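Local coordinates for proton-dependent oligopeptide transporter family protein (Xanthomonas campestris, PDB 6EI3), which probably couples proton movement to the transport of short peptides across the membrane, as other POT family members of the major facilitator superfamily do, at residues Val294-Val299 with Gly431-Phe436; Ile418-Ser423 with Arg495-Val500. All blocks are in the same frame, centred on the assembly; numbering follows the deposited sequence.

Contact 1 (Val294-Val299 with Gly431-Phe436). With 78M ((2S)-2,3-dihydroxypropyl(7Z)-pentadec-7-enoate), chain O.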
# COMPACT_ATOMS: atom_id res chain seq x y z
N VAL A 294 7.01 -11.84 -8.91
CA VAL A 294 7.81 -12.54 -7.90
C VAL A 294 8.56 -11.52 -7.02
O VAL A 294 8.50 -11.63 -5.79
CB VAL A 294 8.74 -13.63 -8.49
CG1 VAL A 294 9.59 -14.28 -7.39
CG2 VAL A 294 7.92 -14.70 -9.21
N ILE A 295 9.24 -10.54 -7.64
CA ILE A 295 9.94 -9.45 -6.93
C ILE A 295 8.95 -8.73 -5.99
O ILE A 295 9.26 -8.55 -4.81
CB ILE A 295 10.64 -8.51 -7.96
CG1 ILE A 295 11.91 -9.18 -8.51
CG2 ILE A 295 10.98 -7.15 -7.37
CD1 ILE A 295 12.15 -9.00 -9.99
N PHE A 296 7.75 -8.37 -6.51
CA PHE A 296 6.68 -7.71 -5.72
C PHE A 296 6.20 -8.59 -4.56
O PHE A 296 6.02 -8.07 -3.46
CB PHE A 296 5.49 -7.29 -6.61
CG PHE A 296 5.67 -6.05 -7.46
CD1 PHE A 296 6.90 -5.40 -7.53
CD2 PHE A 296 4.61 -5.53 -8.20
CE1 PHE A 296 7.07 -4.26 -8.34
CE2 PHE A 296 4.78 -4.40 -9.00
CZ PHE A 296 6.01 -3.77 -9.07
N ALA A 297 6.03 -9.90 -4.78
CA ALA A 297 5.59 -10.84 -3.73
C ALA A 297 6.57 -10.85 -2.54
O ALA A 297 6.16 -10.88 -1.38
CB ALA A 297 5.45 -12.25 -4.31
N LEU A 298 7.86 -10.79 -2.86
CA LEU A 298 8.96 -10.80 -1.89
C LEU A 298 9.13 -9.49 -1.15
O LEU A 298 9.82 -9.46 -0.13
CB LEU A 298 10.26 -11.23 -2.60
CG LEU A 298 10.29 -12.69 -3.03
CD1 LEU A 298 11.48 -12.98 -3.95
CD2 LEU A 298 10.31 -13.62 -1.82
N VAL A 299 8.51 -8.42 -1.66
CA VAL A 299 8.49 -7.08 -1.07
C VAL A 299 7.30 -6.92 -0.10
O VAL A 299 7.34 -6.06 0.77
CB VAL A 299 8.52 -5.96 -2.17
CG1 VAL A 299 8.02 -4.61 -1.65
CG2 VAL A 299 9.93 -5.81 -2.73
N GLY A 431 0.01 -0.11 -16.57
CA GLY A 431 -1.21 -0.21 -15.77
C GLY A 431 -1.25 -1.49 -14.97
O GLY A 431 -1.73 -1.50 -13.83
N VAL A 432 -0.74 -2.59 -15.56
CA VAL A 432 -0.65 -3.92 -14.95
C VAL A 432 0.39 -3.87 -13.82
O VAL A 432 0.14 -4.44 -12.75
CB VAL A 432 -0.29 -5.01 -16.01
CG1 VAL A 432 -0.18 -6.40 -15.38
CG2 VAL A 432 -1.31 -5.02 -17.15
N VAL A 433 1.55 -3.22 -14.06
CA VAL A 433 2.62 -3.05 -13.07
C VAL A 433 2.04 -2.35 -11.83
O VAL A 433 2.25 -2.82 -10.71
CB VAL A 433 3.83 -2.27 -13.63
CG1 VAL A 433 4.78 -1.84 -12.51
CG2 VAL A 433 4.57 -3.09 -14.68
N MET A 434 1.32 -1.25 -12.06
CA MET A 434 0.70 -0.46 -11.01
C MET A 434 -0.35 -1.25 -10.21
O MET A 434 -0.37 -1.16 -8.99
CB MET A 434 0.15 0.86 -11.55
CG MET A 434 0.19 1.95 -10.53
SD MET A 434 1.90 2.36 -10.06
CE MET A 434 1.67 2.61 -8.37
N SER A 435 -1.19 -2.04 -10.90
CA SER A 435 -2.19 -2.87 -10.24
C SER A 435 -1.50 -3.86 -9.29
O SER A 435 -1.91 -3.98 -8.15
CB SER A 435 -3.05 -3.62 -11.26
OG SER A 435 -3.85 -2.71 -12.00
N PHE A 436 -0.40 -4.51 -9.75
CA PHE A 436 0.37 -5.46 -8.95
C PHE A 436 1.05 -4.78 -7.77
O PHE A 436 1.21 -5.42 -6.73
CB PHE A 436 1.43 -6.19 -9.79
CG PHE A 436 1.01 -7.35 -10.68
CD1 PHE A 436 -0.30 -7.82 -10.67
CD2 PHE A 436 1.94 -7.98 -11.51
CE1 PHE A 436 -0.69 -8.87 -11.51
CE2 PHE A 436 1.55 -9.04 -12.35
CZ PHE A 436 0.24 -9.48 -12.34
O21 78M O . 11.62 -16.25 -11.98
C20 78M O . 10.31 -16.23 -12.52
C18 78M O . 9.36 -17.04 -11.66
O19 78M O . 9.82 -18.39 -11.56
C17 78M O . 7.95 -17.02 -12.19
O2 78M O . 7.11 -17.42 -11.08
C1 78M O . 5.79 -17.19 -11.17
O1 78M O . 5.24 -16.83 -12.18
C2 78M O . 5.10 -17.43 -9.86
C3 78M O . 4.44 -16.19 -9.29
C4 78M O . 4.60 -16.06 -7.78
C5 78M O . 3.31 -16.14 -6.99
C6 78M O . 2.48 -14.85 -6.96
C7 78M O . 2.60 -14.14 -5.65
C8 78M O . 1.65 -14.01 -4.73
C9 78M O . 1.79 -13.29 -3.42
C10 78M O . 2.31 -14.23 -2.33
C11 78M O . 3.43 -13.66 -1.48
C12 78M O . 4.40 -14.72 -0.97
C13 78M O . 5.64 -14.19 -0.26
C15 78M O . 6.71 -13.57 1.93
C14 78M O . 5.42 -13.78 1.19

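Contact 2 (Ile418-Ser423 with Arg495-Val500). With 78M ((2S)-2,3-dihydroxypropyl(7Z)-pentadec-7-enoate), chain J.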
# COMPACT_ATOMS: atom_id res chain seq x y z
N ILE A 418 8.78 0.42 -7.92
CA ILE A 418 7.90 0.79 -9.02
C ILE A 418 8.71 1.30 -10.23
O ILE A 418 8.43 0.91 -11.36
CB ILE A 418 6.78 1.76 -8.48
CG1 ILE A 418 5.63 1.89 -9.48
CG2 ILE A 418 7.30 3.12 -8.01
CD1 ILE A 418 4.87 0.55 -9.73
N GLU A 419 9.79 2.05 -9.98
CA GLU A 419 10.69 2.52 -11.03
C GLU A 419 11.41 1.30 -11.67
O GLU A 419 11.56 1.22 -12.90
CB GLU A 419 11.71 3.49 -10.44
CG GLU A 419 12.45 4.33 -11.48
CD GLU A 419 13.37 5.41 -10.94
OE1 GLU A 419 13.16 5.87 -9.79
OE2 GLU A 419 14.30 5.81 -11.68
N PHE A 420 11.83 0.34 -10.83
CA PHE A 420 12.48 -0.88 -11.31
C PHE A 420 11.51 -1.67 -12.18
O PHE A 420 11.87 -2.10 -13.27
CB PHE A 420 12.98 -1.74 -10.12
CG PHE A 420 13.27 -3.18 -10.51
CD1 PHE A 420 14.47 -3.52 -11.11
CD2 PHE A 420 12.32 -4.17 -10.32
CE1 PHE A 420 14.74 -4.84 -11.47
CE2 PHE A 420 12.58 -5.49 -10.71
CZ PHE A 420 13.79 -5.81 -11.29
N ALA A 421 10.28 -1.89 -11.70
CA ALA A 421 9.31 -2.68 -12.46
C ALA A 421 8.97 -2.04 -13.81
O ALA A 421 8.92 -2.74 -14.81
CB ALA A 421 8.07 -2.91 -11.64
N TYR A 422 8.85 -0.69 -13.84
CA TYR A 422 8.57 0.05 -15.07
C TYR A 422 9.68 -0.14 -16.11
O TYR A 422 9.37 -0.37 -17.27
CB TYR A 422 8.36 1.55 -14.78
CG TYR A 422 7.00 1.91 -14.19
CD1 TYR A 422 5.86 1.18 -14.53
CD2 TYR A 422 6.85 3.02 -13.38
CE1 TYR A 422 4.61 1.54 -14.04
CE2 TYR A 422 5.60 3.38 -12.86
CZ TYR A 422 4.48 2.64 -13.21
OH TYR A 422 3.25 2.99 -12.72
N SER A 423 10.95 -0.08 -15.68
CA SER A 423 12.14 -0.25 -16.52
C SER A 423 12.22 -1.64 -17.16
O SER A 423 12.85 -1.78 -18.19
CB SER A 423 13.40 0.02 -15.71
OG SER A 423 13.74 -1.09 -14.90
N ARG A 495 19.83 -12.09 -7.08
CA ARG A 495 21.11 -12.60 -7.55
C ARG A 495 21.02 -13.24 -8.95
O ARG A 495 21.91 -13.03 -9.77
CB ARG A 495 21.70 -13.59 -6.51
CG ARG A 495 22.96 -14.36 -6.94
CD ARG A 495 24.20 -13.48 -7.05
NE ARG A 495 25.40 -14.23 -7.43
CZ ARG A 495 26.62 -13.71 -7.51
NH1 ARG A 495 26.82 -12.43 -7.23
NH2 ARG A 495 27.65 -14.48 -7.86
N ARG A 496 19.95 -13.99 -9.23
CA ARG A 496 19.76 -14.68 -10.50
C ARG A 496 18.94 -13.87 -11.51
O ARG A 496 18.74 -14.32 -12.63
CB ARG A 496 19.15 -16.07 -10.27
CG ARG A 496 20.12 -17.03 -9.56
CD ARG A 496 19.44 -18.29 -9.04
NE ARG A 496 20.24 -18.96 -8.02
CZ ARG A 496 21.15 -19.90 -8.26
NH1 ARG A 496 21.38 -20.31 -9.51
NH2 ARG A 496 21.84 -20.44 -7.27
N TYR A 497 18.47 -12.67 -11.10
CA TYR A 497 17.68 -11.84 -12.00
C TYR A 497 18.56 -11.19 -13.08
O TYR A 497 19.58 -10.60 -12.77
CB TYR A 497 16.87 -10.78 -11.23
CG TYR A 497 15.94 -10.02 -12.15
CD1 TYR A 497 14.70 -10.54 -12.50
CD2 TYR A 497 16.31 -8.79 -12.69
CE1 TYR A 497 13.84 -9.84 -13.35
CE2 TYR A 497 15.47 -8.09 -13.55
CZ TYR A 497 14.24 -8.63 -13.89
OH TYR A 497 13.41 -7.97 -14.75
N ARG A 498 18.16 -11.32 -14.34
CA ARG A 498 18.86 -10.68 -15.45
C ARG A 498 18.16 -9.35 -15.82
O ARG A 498 17.01 -9.35 -16.28
CB ARG A 498 18.97 -11.64 -16.63
CG ARG A 498 19.65 -11.06 -17.86
CD ARG A 498 20.31 -12.13 -18.72
NE ARG A 498 19.37 -13.16 -19.18
CZ ARG A 498 18.53 -13.03 -20.20
NH1 ARG A 498 18.46 -11.88 -20.87
NH2 ARG A 498 17.74 -14.03 -20.56
N MET A 499 18.85 -8.22 -15.61
CA MET A 499 18.32 -6.90 -15.98
C MET A 499 18.19 -6.81 -17.52
O MET A 499 19.15 -7.08 -18.23
CB MET A 499 19.27 -5.77 -15.50
CG MET A 499 19.41 -5.66 -13.98
SD MET A 499 17.90 -5.17 -13.16
CE MET A 499 17.83 -3.39 -13.55
N VAL A 500 16.99 -6.50 -18.02
CA VAL A 500 16.68 -6.31 -19.45
C VAL A 500 15.81 -5.04 -19.50
O VAL A 500 14.59 -5.11 -19.34
CB VAL A 500 16.05 -7.53 -20.19
CG1 VAL A 500 15.91 -7.23 -21.70
CG2 VAL A 500 16.87 -8.81 -20.00
O21 78M J . 25.20 -8.84 -10.18
C20 78M J . 23.86 -8.93 -9.71
C18 78M J . 23.81 -9.03 -8.21
O19 78M J . 24.58 -10.16 -7.78
C17 78M J . 22.40 -9.13 -7.68
O2 78M J . 22.49 -9.21 -6.24
C1 78M J . 21.64 -8.47 -5.52
O1 78M J . 20.87 -7.67 -5.99
C2 78M J . 21.77 -8.77 -4.05
C3 78M J . 21.68 -7.53 -3.17
C4 78M J . 22.31 -7.70 -1.80
C5 78M J . 22.52 -6.37 -1.10
C6 78M J . 22.97 -6.49 0.35
C7 78M J . 23.34 -5.15 0.93
C8 78M J . 23.36 -4.78 2.20
C9 78M J . 23.01 -5.59 3.42
C10 78M J . 21.64 -5.26 4.00
C11 78M J . 21.58 -4.01 4.89
C12 78M J . 22.04 -4.19 6.34
C13 78M J . 21.20 -5.15 7.18
C15 78M J . 21.13 -6.70 9.16
C14 78M J . 21.80 -5.51 8.52

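Contact 1 (Val294-Val299 with Gly431-Phe436)
The carbonyl oxygen of Val433 meets the rim of the Phe296 ring, lying in the ring plane 3.4 Å from CE2, so that a backbone oxygen faces the slightly positive hydrogens of an aromatic edge. Around this polar-to-aromatic approach, helices 281-306 and 430-456 pack together in the C-terminal helical bundle of the major facilitator fold, a worked example of one large side chain bridging two transmembrane helices. Phe296 has CG anti to its carbonyl carbon (chi1 -77°), which carries the ring across to the second helix. There CD2 rests 3.6 Å from CB of Phe436, while CZ comes within 4.1 Å of CG1 of Val433. Phe436 takes part through its base alone, since the rest of its side chain leads away; it also touches Leu293. Beyond the two segments, Phe296 also meets the ring of Trp437. Another face of helix 281-306 is turned to the bound monoacylglycerol, whose chain passes Ala297, with CB 3.7 Å from the lipid C7. At the headgroup end, where Tyr493 OH hydrogen-bonds the lipid, Val294 CG2 stands 3.4 Å from the ester oxygen O2.

Contact 2 (Ile418-Ser423 with Arg495-Val500)
Phe420 turns its ring edge to both of its partners across the contact, the sulfur of Met499 and the face of Tyr497, forming with the latter an offset edge-to-face pair with centroids 5.5 Å apart and planes at 63°. Met499 SD lies in the plane of the Phe420 ring, 3.6 Å from CE1, a Met-aromatic contact made at the edge; the same sulfur is also at the edge of the Tyr497 ring. This small cluster illustrates how the chain leaving helix 471-495, the last of the C-terminal bundle in this major facilitator fold, is laid against helix 400-424. With CG anti to the backbone N (chi1 162°), Phe420 reaches out from its helix, and Tyr497 comes from the opposite direction, CE2 passing 3.6 Å from Phe420 CZ. Met499 is folded at its second and third torsions, which brings its sulfur and methyl back toward the ring. The polar end of Tyr497 is bound outside the segments: its OH and the backbone N of Val500 both hydrogen-bond Gln424 OE1, tying the tail to the end of the helix. On helix 400-424, Ser423 OG donates to the carbonyl oxygen of Phe420 at 2.7 Å. Farther along the surface, Arg495 reaches a monoacylglycerol headgroup, its NH1 donating to the glycerol hydroxyl oxygen O19 at 3.2 Å through a bent bond of 143°.

Contact 1 is buried and contact 2 lies at the surface, yet the two touch through helix 400-424, which supplies one side of contact 2 and packs on both helices of contact 1. Ala421 is one junction: its CB sits 3.4 Å from Phe296 CZ and 3.6 Å from Val433 CG1. Met434 is another, its SD meeting Ile418 CD1 and Tyr422. Ile295, beside Phe296, packs in turn on Phe420 and Tyr497. In the interior, two regular helices meet through a phenylalanine edge and apolar groups; at the periphery, an irregular tail is held by aromatic and sulfur contacts, with Gln424 supplying polar bonds. Each contact borders a lipid, touched by apolar side chains in contact 1 and hydrogen-bonded by an arginine in contact 2.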